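Local coordinates for cell shape determining protein MreC (Streptococcus pneumoniae, PDB 2QF4), which helps form and maintain cell shape through the protein whose major extracellular domain this is, probably as part of the elongasome that synthesizes peripheral peptidoglycan, at residues A[46-51]-A[59-64]. Residues are numbered along the deposited sequence; the frame is centred on the assembly and turned at random.
Sequences GLIGSV and TIVNLL
S50 and N62 form the hydrogen-bonded pair of an antiparallel beta hairpin, strands 46-54 and 59-63, in the wall of one of the chain's two six-stranded barrels. S50 N reaches N62 O at 3.0 Å, and N62 N returns to S50 O at 2.8 Å. A water links S50 OG (2.8 Å) to the backbone N62 O, to which it donates, with a weak further bond to N62 OD1; S50 OG also has a weak hydrogen bond to D71 OD2. The two barrels together make the alpha-lytic protease fold, and in this one the hairpin runs between strands 24-27 and 40-43. Facing A41, I48 and G49 make a classic beta bulge. I48 O of the bulge also accepts L64 N, just beyond the end of strand 59-63, at 3.1 Å, the donor 40° out of the carbonyl plane. On the face opposite S50 and N62, V51 and V61 pack on L163 of strand 160-166, and the V51 and T59 side chains cross at about a right angle, V51 CG1 3.8 Å from T59 CG2. A chi1 of 63° tucks I48 CG1 over its own backbone and brings CD1 alongside L63 CD2, 3.8 Å away, where it also touches V61 CG1. At the far end L64 CD1 lies 3.5 Å from L47 O and packs crosswise on L47 CD2.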
loop_
_atom_site.group_PDB
_atom_site.type_symbol
_atom_site.label_atom_id
_atom_site.label_comp_id
_atom_site.label_asym_id
_atom_site.label_seq_id
_atom_site.Cartn_x
_atom_site.Cartn_y
_atom_site.Cartn_z
ATOM N N GLY A 46 -0.370 -9.398 -3.280
ATOM C CA GLY A 46 -0.914 -8.255 -2.591
ATOM C C GLY A 46 0.108 -7.192 -2.259
ATOM O O GLY A 46 1.337 -7.396 -2.297
ATOM N N LEU A 47 -0.409 -6.026 -1.882
ATOM C CA LEU A 47 0.459 -4.900 -1.522
ATOM C C LEU A 47 1.206 -5.165 -0.226
ATOM O O LEU A 47 0.621 -5.531 0.780
ATOM C CB LEU A 47 -0.388 -3.647 -1.331
ATOM C CG LEU A 47 0.410 -2.338 -1.195
ATOM C CD1 LEU A 47 1.178 -2.023 -2.501
ATOM C CD2 LEU A 47 -0.509 -1.193 -0.776
ATOM N N ILE A 48 2.522 -4.955 -0.270
ATOM C CA ILE A 48 3.349 -5.077 0.946
ATOM C C ILE A 48 4.104 -3.820 1.315
ATOM O O ILE A 48 4.597 -3.736 2.418
ATOM C CB ILE A 48 4.258 -6.329 0.906
ATOM C CG1 ILE A 48 5.285 -6.299 -0.232
ATOM C CG2 ILE A 48 3.390 -7.600 0.829
ATOM C CD1 ILE A 48 6.498 -5.437 0.055
ATOM N N GLY A 49 4.135 -2.814 0.460
ATOM C CA GLY A 49 4.853 -1.605 0.765
ATOM C C GLY A 49 4.911 -0.650 -0.405
ATOM O O GLY A 49 4.289 -0.871 -1.427
ATOM N N SER A 50 5.699 0.400 -0.209
ATOM C CA SER A 50 5.886 1.483 -1.189
ATOM C C SER A 50 7.368 1.760 -1.310
ATOM O O SER A 50 8.103 1.610 -0.339
ATOM C CB SER A 50 5.120 2.739 -0.768
ATOM O OG SER A 50 5.443 3.090 0.564
ATOM N N VAL A 51 7.814 2.149 -2.502
ATOM C CA VAL A 51 9.216 2.511 -2.665
ATOM C C VAL A 51 9.483 3.780 -1.884
ATOM O O VAL A 51 8.766 4.776 -2.051
ATOM C CB VAL A 51 9.592 2.683 -4.165
ATOM C CG1 VAL A 51 10.945 3.352 -4.337
ATOM C CG2 VAL A 51 9.535 1.340 -4.895
ATOM N N THR A 59 16.943 -0.577 -4.191
ATOM C CA THR A 59 15.705 0.127 -3.888
ATOM C C THR A 59 15.292 -0.242 -2.464
ATOM O O THR A 59 15.331 -1.393 -2.079
ATOM C CB THR A 59 14.564 -0.307 -4.843
ATOM O OG1 THR A 59 14.928 0.024 -6.178
ATOM C CG2 THR A 59 13.243 0.392 -4.543
ATOM N N ILE A 60 14.897 0.747 -1.677
ATOM C CA ILE A 60 14.354 0.510 -0.348
ATOM C C ILE A 60 12.818 0.603 -0.417
ATOM O O ILE A 60 12.249 1.529 -1.028
ATOM C CB ILE A 60 14.880 1.509 0.703
ATOM C CG1 ILE A 60 16.423 1.501 0.719
ATOM C CG2 ILE A 60 14.285 1.157 2.086
ATOM C CD1 ILE A 60 17.032 2.431 1.772
ATOM N N VAL A 61 12.181 -0.378 0.200
ATOM C CA VAL A 61 10.735 -0.503 0.271
ATOM C C VAL A 61 10.295 -0.318 1.721
ATOM O O VAL A 61 10.785 -1.011 2.612
ATOM C CB VAL A 61 10.270 -1.875 -0.232
ATOM C CG1 VAL A 61 8.761 -2.108 0.032
ATOM C CG2 VAL A 61 10.601 -2.030 -1.710
ATOM N N ASN A 62 9.393 0.636 1.957
ATOM C CA ASN A 62 8.791 0.879 3.255
ATOM C C ASN A 62 7.587 -0.008 3.417
ATOM O O ASN A 62 6.659 0.042 2.599
ATOM C CB ASN A 62 8.372 2.320 3.359
ATOM C CG ASN A 62 8.022 2.689 4.759
ATOM O OD1 ASN A 62 6.905 3.087 5.029
ATOM N ND2 ASN A 62 8.948 2.497 5.670
ATOM N N LEU A 63 7.605 -0.848 4.441
ATOM C CA LEU A 63 6.540 -1.818 4.579
ATOM C C LEU A 63 5.251 -1.182 5.132
ATOM O O LEU A 63 5.265 -0.197 5.856
ATOM C CB LEU A 63 6.988 -3.012 5.448
ATOM C CG LEU A 63 8.149 -3.836 4.843
ATOM C CD1 LEU A 63 8.558 -4.949 5.822
ATOM C CD2 LEU A 63 7.757 -4.482 3.522
ATOM N N LEU A 64 4.144 -1.853 4.881
ATOM C CA LEU A 64 2.843 -1.379 5.361
ATOM C C LEU A 64 2.610 -1.559 6.848
ATOM O O LEU A 64 1.646 -1.023 7.387
ATOM C CB LEU A 64 1.711 -2.115 4.631
ATOM C CG LEU A 64 1.554 -1.864 3.133
ATOM C CD1 LEU A 64 0.275 -2.588 2.660
ATOM C CD2 LEU A 64 1.511 -0.381 2.773
HETATM O O HOH W 1 4.505 1.973 3.009
#